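Local coordinates for putative oxidoreductase (Magnetospirillum magnetotacticum, PDB 3C1A), which probably catalyses an NAD(P)-dependent oxidation or reduction of a substrate not yet identified, at residues L102-A113 and L301-R309; I148-G159 and W172-L183. All coordinates share one frame; numbering follows the deposited sequence.

Contact 1: L102-A113 and L301-R309; sequences LTLDLAEAEAVA and LELGLRVVR
A near-antiparallel helix pair, helix 106-113 against helix 301-309, joins the NAD-binding Rossmann domain to the C-terminal end of the chain, with L305 as a knob packed among L106, A109, E110 and A113. The segment axes run at 167° and approach to 9.4 Å. The CD1 methyl of L305 makes the knob's tightest contacts: it lies 3.4 Å from A109 CB and equally close to L106 CD1, both tighter than usual carbon contact, while its other branch, CD2, turns to A113 CB. With CG anti to the backbone N (chi1 -171°) and chi2 near 56°, L106 brings CD1 against the second helix.

The loop before helix 106-113 supplies a further layer. L102 CD2 meets L301 CD1 at 3.5 Å and also lies against the backbone of G304, where a CB on G304 would come within 3.3 Å of L102 CD2. V308 divides its two methyls: CG1 lies over the start of helix 106-113 at L106, and CG2 packs at 3.5 Å from T103 O, a buried carbonyl without a polar partner in the model. At that helix start, D105 is the N-cap, its OD2 accepting from E108 N at 3.0 Å; T103 OG1 donates to D105 O from above the carbonyl plane, a second donor beside A109 N. Farther along, V112 CG1 packs on L301 CD1, and L301 also touches strand 123-126 through V123.

No direct hydrogen bond links the segments; water 1 accepts from L102 N and gives only a weak bond to G304 O. At the more exposed side, E110 OE2 and R309 NH2 stay 4.1 Å apart, beyond a salt bridge, so the join depends chiefly on the fit of aliphatic branches, with at most a modest electrostatic contribution.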
loop_
_atom_site.group_PDB
_atom_site.type_symbol
_atom_site.label_atom_id
_atom_site.label_comp_id
_atom_site.label_asym_id
_atom_site.label_seq_id
_atom_site.Cartn_x
_atom_site.Cartn_y
_atom_site.Cartn_z
ATOM N N LEU A 102 -1.147 -5.175 -5.947
ATOM C CA LEU A 102 -0.931 -6.603 -5.991
ATOM C C LEU A 102 -0.526 -7.036 -7.414
ATOM O O LEU A 102 0.473 -7.731 -7.625
ATOM C CB LEU A 102 -2.213 -7.327 -5.570
ATOM C CG LEU A 102 -2.301 -8.858 -5.722
ATOM C CD1 LEU A 102 -1.008 -9.521 -5.049
ATOM C CD2 LEU A 102 -3.485 -9.418 -5.049
ATOM N N THR A 103 -1.369 -6.666 -8.370
ATOM C CA THR A 103 -1.106 -6.864 -9.769
ATOM C C THR A 103 -1.742 -5.687 -10.502
ATOM O O THR A 103 -2.295 -4.783 -9.874
ATOM C CB THR A 103 -1.688 -8.173 -10.331
ATOM O OG1 THR A 103 -3.130 -8.129 -10.311
ATOM C CG2 THR A 103 -1.192 -9.389 -9.533
ATOM N N LEU A 104 -1.628 -5.686 -11.822
ATOM C CA LEU A 104 -2.342 -4.724 -12.646
ATOM C C LEU A 104 -3.411 -5.481 -13.430
ATOM O O LEU A 104 -3.879 -4.982 -14.432
ATOM C CB LEU A 104 -1.401 -3.995 -13.615
ATOM C CG LEU A 104 -0.170 -3.306 -13.020
ATOM C CD1 LEU A 104 0.669 -2.724 -14.159
ATOM C CD2 LEU A 104 -0.498 -2.209 -12.013
ATOM N N ASP A 105 -3.790 -6.673 -12.961
ATOM C CA ASP A 105 -4.644 -7.568 -13.727
ATOM C C ASP A 105 -5.444 -8.441 -12.775
ATOM O O ASP A 105 -4.851 -9.141 -11.941
ATOM C CB ASP A 105 -3.772 -8.459 -14.593
ATOM C CG ASP A 105 -4.585 -9.384 -15.437
ATOM O OD1 ASP A 105 -5.200 -8.879 -16.392
ATOM O OD2 ASP A 105 -4.675 -10.590 -15.128
ATOM N N LEU A 106 -6.767 -8.460 -12.920
ATOM C CA LEU A 106 -7.618 -9.232 -11.988
ATOM C C LEU A 106 -7.337 -10.730 -12.014
ATOM O O LEU A 106 -7.122 -11.340 -10.964
ATOM C CB LEU A 106 -9.100 -9.000 -12.240
ATOM C CG LEU A 106 -10.084 -9.580 -11.212
ATOM C CD1 LEU A 106 -9.813 -9.100 -9.810
ATOM C CD2 LEU A 106 -11.476 -9.181 -11.611
ATOM N N ALA A 107 -7.309 -11.311 -13.210
ATOM C CA ALA A 107 -7.070 -12.744 -13.366
ATOM C C ALA A 107 -5.775 -13.211 -12.701
ATOM O O ALA A 107 -5.743 -14.305 -12.148
ATOM C CB ALA A 107 -7.102 -13.143 -14.846
ATOM N N GLU A 108 -4.730 -12.386 -12.749
ATOM C CA GLU A 108 -3.433 -12.700 -12.092
ATOM C C GLU A 108 -3.596 -12.666 -10.572
ATOM O O GLU A 108 -3.029 -13.511 -9.822
ATOM C CB GLU A 108 -2.343 -11.686 -12.477
ATOM C CG GLU A 108 -1.594 -12.008 -13.721
ATOM C CD GLU A 108 -0.655 -10.917 -14.223
ATOM O OE1 GLU A 108 -0.278 -9.945 -13.497
ATOM O OE2 GLU A 108 -0.249 -11.076 -15.396
ATOM N N ALA A 109 -4.339 -11.653 -10.126
ATOM C CA ALA A 109 -4.690 -11.486 -8.718
ATOM C C ALA A 109 -5.399 -12.741 -8.261
ATOM O O ALA A 109 -5.059 -13.314 -7.249
ATOM C CB ALA A 109 -5.601 -10.328 -8.572
ATOM N N GLU A 110 -6.395 -13.176 -9.025
ATOM C CA GLU A 110 -7.162 -14.376 -8.665
ATOM C C GLU A 110 -6.297 -15.638 -8.676
ATOM O O GLU A 110 -6.528 -16.541 -7.873
ATOM C CB GLU A 110 -8.364 -14.510 -9.599
ATOM C CG GLU A 110 -9.348 -13.393 -9.336
ATOM C CD GLU A 110 -10.452 -13.295 -10.343
ATOM O OE1 GLU A 110 -10.192 -13.490 -11.556
ATOM O OE2 GLU A 110 -11.584 -12.974 -9.916
ATOM N N ALA A 111 -5.290 -15.698 -9.549
ATOM C CA ALA A 111 -4.393 -16.873 -9.640
ATOM C C ALA A 111 -3.518 -16.994 -8.402
ATOM O O ALA A 111 -3.298 -18.087 -7.845
ATOM C CB ALA A 111 -3.521 -16.806 -10.858
ATOM N N VAL A 112 -3.021 -15.847 -7.971
ATOM C CA VAL A 112 -2.360 -15.710 -6.693
ATOM C C VAL A 112 -3.222 -16.097 -5.460
ATOM O O VAL A 112 -2.813 -16.946 -4.656
ATOM C CB VAL A 112 -1.810 -14.279 -6.560
ATOM C CG1 VAL A 112 -1.160 -14.091 -5.199
ATOM C CG2 VAL A 112 -0.818 -13.971 -7.717
ATOM N N ALA A 113 -4.382 -15.472 -5.281
ATOM C CA ALA A 113 -5.380 -15.902 -4.278
ATOM C C ALA A 113 -5.567 -17.430 -4.200
ATOM O O ALA A 113 -5.554 -18.013 -3.113
ATOM C CB ALA A 113 -6.743 -15.232 -4.558
ATOM N N LEU A 301 -3.735 -10.619 1.429
ATOM C CA LEU A 301 -3.871 -10.873 0.022
ATOM C C LEU A 301 -5.292 -10.596 -0.516
ATOM O O LEU A 301 -5.450 -10.064 -1.636
ATOM C CB LEU A 301 -3.519 -12.339 -0.232
ATOM C CG LEU A 301 -3.617 -12.817 -1.672
ATOM C CD1 LEU A 301 -2.860 -11.912 -2.622
ATOM C CD2 LEU A 301 -3.084 -14.226 -1.682
ATOM N N GLU A 302 -6.308 -10.992 0.244
ATOM C CA GLU A 302 -7.711 -10.798 -0.199
ATOM C C GLU A 302 -8.040 -9.329 -0.382
ATOM O O GLU A 302 -8.761 -8.936 -1.286
ATOM C CB GLU A 302 -8.702 -11.396 0.803
ATOM C CG GLU A 302 -10.150 -11.360 0.292
ATOM C CD GLU A 302 -10.271 -11.919 -1.127
ATOM O OE1 GLU A 302 -9.667 -12.997 -1.399
ATOM O OE2 GLU A 302 -10.935 -11.261 -1.970
ATOM N N LEU A 303 -7.511 -8.499 0.483
ATOM C CA LEU A 303 -7.676 -7.073 0.314
ATOM C C LEU A 303 -6.966 -6.567 -0.931
ATOM O O LEU A 303 -7.525 -5.746 -1.631
ATOM C CB LEU A 303 -7.190 -6.311 1.543
ATOM C CG LEU A 303 -7.421 -4.794 1.576
ATOM C CD1 LEU A 303 -8.879 -4.432 1.482
ATOM C CD2 LEU A 303 -6.813 -4.168 2.856
ATOM N N GLY A 304 -5.758 -7.064 -1.213
ATOM C CA GLY A 304 -5.033 -6.699 -2.440
ATOM C C GLY A 304 -5.838 -7.069 -3.671
ATOM O O GLY A 304 -5.912 -6.301 -4.649
ATOM N N LEU A 305 -6.464 -8.236 -3.617
ATOM C CA LEU A 305 -7.311 -8.661 -4.735
ATOM C C LEU A 305 -8.516 -7.707 -4.929
ATOM O O LEU A 305 -8.854 -7.310 -6.070
ATOM C CB LEU A 305 -7.738 -10.115 -4.548
ATOM C CG LEU A 305 -8.870 -10.670 -5.432
ATOM C CD1 LEU A 305 -8.598 -10.531 -6.926
ATOM C CD2 LEU A 305 -9.044 -12.109 -5.082
ATOM N N ARG A 306 -9.157 -7.348 -3.834
ATOM C CA ARG A 306 -10.346 -6.491 -3.889
ATOM C C ARG A 306 -9.972 -5.091 -4.403
ATOM O O ARG A 306 -10.753 -4.480 -5.123
ATOM C CB ARG A 306 -11.005 -6.399 -2.518
ATOM C CG ARG A 306 -11.574 -7.716 -2.023
ATOM C CD ARG A 306 -11.837 -7.673 -0.516
ATOM N NE ARG A 306 -12.656 -6.528 -0.163
ATOM C CZ ARG A 306 -12.653 -5.900 1.006
ATOM N NH1 ARG A 306 -11.927 -6.357 2.012
ATOM N NH2 ARG A 306 -13.437 -4.847 1.194
ATOM N N VAL A 307 -8.792 -4.593 -4.004
ATOM C CA VAL A 307 -8.241 -3.300 -4.510
ATOM C C VAL A 307 -8.039 -3.372 -6.022
ATOM O O VAL A 307 -8.356 -2.404 -6.723
ATOM C CB VAL A 307 -6.894 -2.969 -3.904
ATOM C CG1 VAL A 307 -6.235 -1.803 -4.629
ATOM C CG2 VAL A 307 -7.021 -2.723 -2.322
ATOM N N VAL A 308 -7.451 -4.481 -6.496
ATOM C CA VAL A 308 -7.261 -4.701 -7.945
ATOM C C VAL A 308 -8.587 -4.712 -8.697
ATOM O O VAL A 308 -8.699 -4.197 -9.843
ATOM C CB VAL A 308 -6.456 -5.995 -8.257
ATOM C CG1 VAL A 308 -6.535 -6.382 -9.767
ATOM C CG2 VAL A 308 -4.987 -5.848 -7.899
ATOM N N ARG A 309 -9.609 -5.266 -8.064
ATOM C CA ARG A 309 -10.940 -5.311 -8.702
ATOM C C ARG A 309 -11.498 -3.908 -8.904
ATOM O O ARG A 309 -11.974 -3.562 -9.968
ATOM C CB ARG A 309 -11.920 -6.168 -7.895
ATOM C CG ARG A 309 -13.291 -6.235 -8.575
ATOM C CD ARG A 309 -14.267 -7.161 -7.893
ATOM N NE ARG A 309 -13.801 -8.536 -7.898
ATOM C CZ ARG A 309 -13.355 -9.182 -6.828
ATOM N NH1 ARG A 309 -13.303 -8.585 -5.644
ATOM N NH2 ARG A 309 -12.958 -10.439 -6.938
HETATM O O HOH W 1 -3.282 -4.080 -4.254
#

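Contact 2: I148-G159 and W172-L183; sequences ILAVRSEAGNHG and WGAHDVSMVLDL
With CG anti to the carbonyl carbon (chi1 -58°), W172 sets its indole against the C-terminal end of strand 148-158, and the same first torsion in D176 (chi1 -58°) places the carboxylate beside S153 and A155. Both belong to helix 168-184, which packs on the mixed sheet of the GFO/IDH/MocA C-terminal domain; helix segment and strand run at 160°, nearly antiparallel, their axes 9.8 Å apart at closest.

The indole meets the strand mainly along its six-membered ring. A155 O lies near the ring plane at the edge, 3.5 Å from CZ3, and G159 O lies in plane, 3.6 Å from CZ2; the latter carbonyl is buried without a hydrogen-bonding partner in the model. CH2 lies 3.8 Å from N157 CB. An alanine in place of W172 would remove the whole ring and would probably open a gap beside A155, G156 and N157.

At the opposite end the packing is aliphatic: L183 points its branches tip to tip at two strand residues, CD2 at V151 CG2 (3.5 Å) and CD1 at I148 CD1 (4.0 Å). L183 also rests on V236 of strand 229-238, so the helix spans neighbouring strands. L149 and A150 both face F237, a classic beta bulge.

The middle is mixed, with V151 CG1 near V180 CG2 and A155 CB beside D176 OD2. D176 OD1 is hydrogen-bonded to a tetraethylene glycol, probably from the crystallisation liquor. Water 2 accepts from S153 OG at 3.1 Å and donates to D176 OD2 at 2.6 Å.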
loop_
_atom_site.group_PDB
_atom_site.type_symbol
_atom_site.label_atom_id
_atom_site.label_comp_id
_atom_site.label_asym_id
_atom_site.label_seq_id
_atom_site.Cartn_x
_atom_site.Cartn_y
_atom_site.Cartn_z
ATOM N N ILE A 148 -20.482 7.258 9.728
ATOM C CA ILE A 148 -19.774 7.894 8.588
ATOM C C ILE A 148 -20.756 8.375 7.545
ATOM O O ILE A 148 -21.654 7.628 7.123
ATOM C CB ILE A 148 -18.785 6.914 7.908
ATOM C CG1 ILE A 148 -17.754 6.457 8.949
ATOM C CG2 ILE A 148 -18.146 7.558 6.620
ATOM C CD1 ILE A 148 -16.829 5.312 8.526
ATOM N N LEU A 149 -20.571 9.620 7.115
ATOM C CA LEU A 149 -21.394 10.234 6.044
ATOM C C LEU A 149 -20.663 10.341 4.712
ATOM O O LEU A 149 -21.269 10.278 3.649
ATOM C CB LEU A 149 -21.792 11.649 6.439
ATOM C CG LEU A 149 -22.499 11.825 7.780
ATOM C CD1 LEU A 149 -22.507 13.298 8.219
ATOM C CD2 LEU A 149 -23.868 11.259 7.624
ATOM N N ALA A 150 -19.359 10.556 4.800
ATOM C CA ALA A 150 -18.510 10.784 3.649
ATOM C C ALA A 150 -17.071 10.528 3.989
ATOM O O ALA A 150 -16.669 10.649 5.144
ATOM C CB ALA A 150 -18.654 12.207 3.135
ATOM N N VAL A 151 -16.312 10.226 2.935
ATOM C CA VAL A 151 -14.880 10.033 3.002
ATOM C C VAL A 151 -14.252 10.743 1.808
ATOM O O VAL A 151 -14.749 10.649 0.676
ATOM C CB VAL A 151 -14.540 8.552 2.960
ATOM C CG1 VAL A 151 -13.073 8.357 2.898
ATOM C CG2 VAL A 151 -15.157 7.810 4.141
ATOM N N ARG A 152 -13.164 11.464 2.065
ATOM C CA ARG A 152 -12.399 11.976 0.958
ATOM C C ARG A 152 -10.903 11.929 1.179
ATOM O O ARG A 152 -10.405 12.022 2.320
ATOM C CB ARG A 152 -12.854 13.398 0.643
ATOM C CG ARG A 152 -12.037 14.456 1.281
ATOM C CD ARG A 152 -12.651 15.820 1.032
ATOM N NE ARG A 152 -12.279 16.336 -0.268
ATOM C CZ ARG A 152 -12.620 17.531 -0.720
ATOM N NH1 ARG A 152 -13.446 18.325 -0.028
ATOM N NH2 ARG A 152 -12.194 17.909 -1.913
ATOM N N SER A 153 -10.169 11.754 0.087
ATOM C CA SER A 153 -8.703 11.802 0.148
ATOM C C SER A 153 -8.130 12.538 -1.049
ATOM O O SER A 153 -8.786 12.682 -2.089
ATOM C CB SER A 153 -8.108 10.397 0.232
ATOM O OG SER A 153 -8.381 9.661 -0.955
ATOM N N GLU A 154 -6.903 13.009 -0.858
ATOM C CA GLU A 154 -6.127 13.696 -1.877
ATOM C C GLU A 154 -4.640 13.330 -1.761
ATOM O O GLU A 154 -4.003 13.450 -0.656
ATOM C CB GLU A 154 -6.274 15.207 -1.690
ATOM C CG GLU A 154 -5.711 16.013 -2.819
ATOM C CD GLU A 154 -5.961 17.487 -2.595
ATOM O OE1 GLU A 154 -5.352 18.066 -1.686
ATOM O OE2 GLU A 154 -6.807 18.043 -3.307
ATOM N N ALA A 155 -4.085 12.928 -2.907
ATOM C CA ALA A 155 -2.658 12.608 -3.072
ATOM C C ALA A 155 -2.132 13.430 -4.233
ATOM O O ALA A 155 -2.645 13.354 -5.341
ATOM C CB ALA A 155 -2.450 11.139 -3.372
ATOM N N GLY A 156 -1.093 14.217 -3.989
ATOM C CA GLY A 156 -0.581 15.059 -5.048
ATOM C C GLY A 156 0.919 15.084 -5.095
ATOM O O GLY A 156 1.573 14.824 -4.100
ATOM N N ASN A 157 1.458 15.407 -6.272
ATOM C CA ASN A 157 2.875 15.680 -6.435
ATOM C C ASN A 157 3.125 16.218 -7.829
ATOM O O ASN A 157 2.257 16.160 -8.692
ATOM C CB ASN A 157 3.697 14.393 -6.254
ATOM C CG ASN A 157 5.085 14.646 -5.662
ATOM O OD1 ASN A 157 5.602 15.750 -5.689
ATOM N ND2 ASN A 157 5.675 13.608 -5.118
ATOM N N HIS A 158 4.340 16.693 -8.077
ATOM C CA HIS A 158 4.740 17.009 -9.449
ATOM C C HIS A 158 5.377 15.823 -10.152
ATOM O O HIS A 158 6.569 15.588 -9.996
ATOM C CB HIS A 158 5.665 18.217 -9.429
ATOM C CG HIS A 158 4.936 19.487 -9.163
ATOM N ND1 HIS A 158 4.041 20.026 -10.065
ATOM C CD2 HIS A 158 4.933 20.301 -8.087
ATOM C CE1 HIS A 158 3.523 21.129 -9.550
ATOM N NE2 HIS A 158 4.064 21.329 -8.357
ATOM N N GLY A 159 4.576 15.081 -10.899
ATOM C CA GLY A 159 4.997 13.852 -11.525
ATOM C C GLY A 159 5.367 12.797 -10.490
ATOM O O GLY A 159 4.823 12.785 -9.365
ATOM N N TRP A 172 -0.815 5.184 -7.506
ATOM C CA TRP A 172 -1.285 5.979 -6.369
ATOM C C TRP A 172 -2.636 5.501 -5.889
ATOM O O TRP A 172 -2.892 5.494 -4.722
ATOM C CB TRP A 172 -1.398 7.463 -6.730
ATOM C CG TRP A 172 -0.134 8.122 -7.206
ATOM C CD1 TRP A 172 1.023 7.516 -7.647
ATOM C CD2 TRP A 172 0.088 9.536 -7.338
ATOM N NE1 TRP A 172 1.947 8.476 -8.016
ATOM C CE2 TRP A 172 1.398 9.716 -7.841
ATOM C CE3 TRP A 172 -0.678 10.663 -7.054
ATOM C CZ2 TRP A 172 1.939 10.977 -8.068
ATOM C CZ3 TRP A 172 -0.142 11.899 -7.297
ATOM C CH2 TRP A 172 1.138 12.050 -7.819
ATOM N N GLY A 173 -3.517 5.093 -6.800
ATOM C CA GLY A 173 -4.872 4.687 -6.408
ATOM C C GLY A 173 -4.944 3.483 -5.478
ATOM O O GLY A 173 -5.764 3.460 -4.561
ATOM N N ALA A 174 -4.078 2.490 -5.685
ATOM C CA ALA A 174 -4.056 1.314 -4.823
ATOM C C ALA A 174 -3.777 1.756 -3.371
ATOM O O ALA A 174 -4.303 1.204 -2.412
ATOM C CB ALA A 174 -2.999 0.260 -5.330
ATOM N N HIS A 175 -3.011 2.801 -3.216
ATOM C CA HIS A 175 -2.671 3.270 -1.857
ATOM C C HIS A 175 -3.960 3.772 -1.119
ATOM O O HIS A 175 -4.242 3.405 0.037
ATOM C CB HIS A 175 -1.622 4.341 -1.975
ATOM C CG HIS A 175 -1.168 4.877 -0.666
ATOM N ND1 HIS A 175 -0.524 4.099 0.268
ATOM C CD2 HIS A 175 -1.285 6.114 -0.120
ATOM C CE1 HIS A 175 -0.249 4.840 1.335
ATOM N NE2 HIS A 175 -0.711 6.065 1.130
ATOM N N ASP A 176 -4.782 4.545 -1.826
ATOM C CA ASP A 176 -6.004 5.111 -1.237
ATOM C C ASP A 176 -7.212 4.166 -1.338
ATOM O O ASP A 176 -8.061 4.196 -0.479
ATOM C CB ASP A 176 -6.282 6.504 -1.833
ATOM C CG ASP A 176 -5.118 7.474 -1.606
ATOM O OD1 ASP A 176 -4.478 7.397 -0.538
ATOM O OD2 ASP A 176 -4.804 8.284 -2.495
ATOM N N VAL A 177 -7.308 3.336 -2.364
ATOM C CA VAL A 177 -8.391 2.376 -2.402
ATOM C C VAL A 177 -8.316 1.372 -1.222
ATOM O O VAL A 177 -9.348 1.084 -0.564
ATOM C CB VAL A 177 -8.498 1.673 -3.776
ATOM C CG1 VAL A 177 -9.502 0.581 -3.692
ATOM C CG2 VAL A 177 -8.812 2.702 -4.835
ATOM N N SER A 178 -7.091 0.936 -0.876
ATOM C CA SER A 178 -6.863 0.047 0.272
ATOM C C SER A 178 -7.399 0.653 1.568
ATOM O O SER A 178 -7.984 -0.049 2.404
ATOM C CB SER A 178 -5.366 -0.297 0.429
ATOM O OG SER A 178 -4.556 0.843 0.609
HETATM N N MSE A 179 -7.192 1.953 1.721
HETATM C CA MSE A 179 -7.612 2.678 2.913
HETATM C C MSE A 179 -9.151 2.727 2.992
HETATM O O MSE A 179 -9.741 2.388 4.029
HETATM C CB MSE A 179 -6.979 4.067 2.899
HETATM C CG MSE A 179 -7.347 4.946 4.055
HETATM SE SE MSE A 179 -8.988 5.958 3.760
HETATM C CE MSE A 179 -8.341 7.174 2.467
ATOM N N VAL A 180 -9.799 3.066 1.881
ATOM C CA VAL A 180 -11.261 3.134 1.835
ATOM C C VAL A 180 -11.935 1.771 2.099
ATOM O O VAL A 180 -12.792 1.667 2.974
ATOM C CB VAL A 180 -11.744 3.787 0.543
ATOM C CG1 VAL A 180 -13.248 3.826 0.498
ATOM C CG2 VAL A 180 -11.226 5.255 0.444
ATOM N N LEU A 181 -11.504 0.728 1.400
ATOM C CA LEU A 181 -11.977 -0.640 1.668
ATOM C C LEU A 181 -11.697 -1.123 3.093
ATOM O O LEU A 181 -12.555 -1.787 3.703
ATOM C CB LEU A 181 -11.428 -1.634 0.660
ATOM C CG LEU A 181 -11.645 -1.431 -0.851
ATOM C CD1 LEU A 181 -11.061 -2.606 -1.692
ATOM C CD2 LEU A 181 -13.098 -1.227 -1.218
ATOM N N ASP A 182 -10.541 -0.788 3.637
ATOM C CA ASP A 182 -10.218 -1.123 5.033
ATOM C C ASP A 182 -11.151 -0.423 6.038
ATOM O O ASP A 182 -11.689 -1.061 6.956
ATOM C CB ASP A 182 -8.777 -0.810 5.373
ATOM C CG ASP A 182 -8.421 -1.261 6.768
ATOM O OD1 ASP A 182 -8.560 -2.477 7.060
ATOM O OD2 ASP A 182 -8.004 -0.396 7.562
ATOM N N LEU A 183 -11.389 0.863 5.822
ATOM C CA LEU A 183 -12.386 1.639 6.587
ATOM C C LEU A 183 -13.793 1.097 6.500
ATOM O O LEU A 183 -14.463 0.983 7.524
ATOM C CB LEU A 183 -12.404 3.095 6.108
ATOM C CG LEU A 183 -13.349 4.121 6.771
ATOM C CD1 LEU A 183 -13.034 4.214 8.258
ATOM C CD2 LEU A 183 -13.308 5.536 6.121
HETATM O O HOH W 2 -6.027 10.523 -2.807
#

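Overall arrangement
Contacts 1 and 2 are both largely buried, with centres about 18 Å apart, and along the chain contact 2 is nested inside the loop closed by contact 1. Contact 1 joins a helix of the Rossmann domain to the C-terminal helix; contact 2 seats a helix on a sheet within one family domain. They meet through helix 301-314 and helix 168-184, where V307 CG2 packs 3.8 Å from S178 CA, so helix 301-314 meets helix 106-119 and helix 168-184 on different faces. Contact 1 is mostly aliphatic, with opposite charges near each other but beyond a salt bridge, whereas contact 2 combines an indole edge, aliphatic tips and a water-bridged carboxylate.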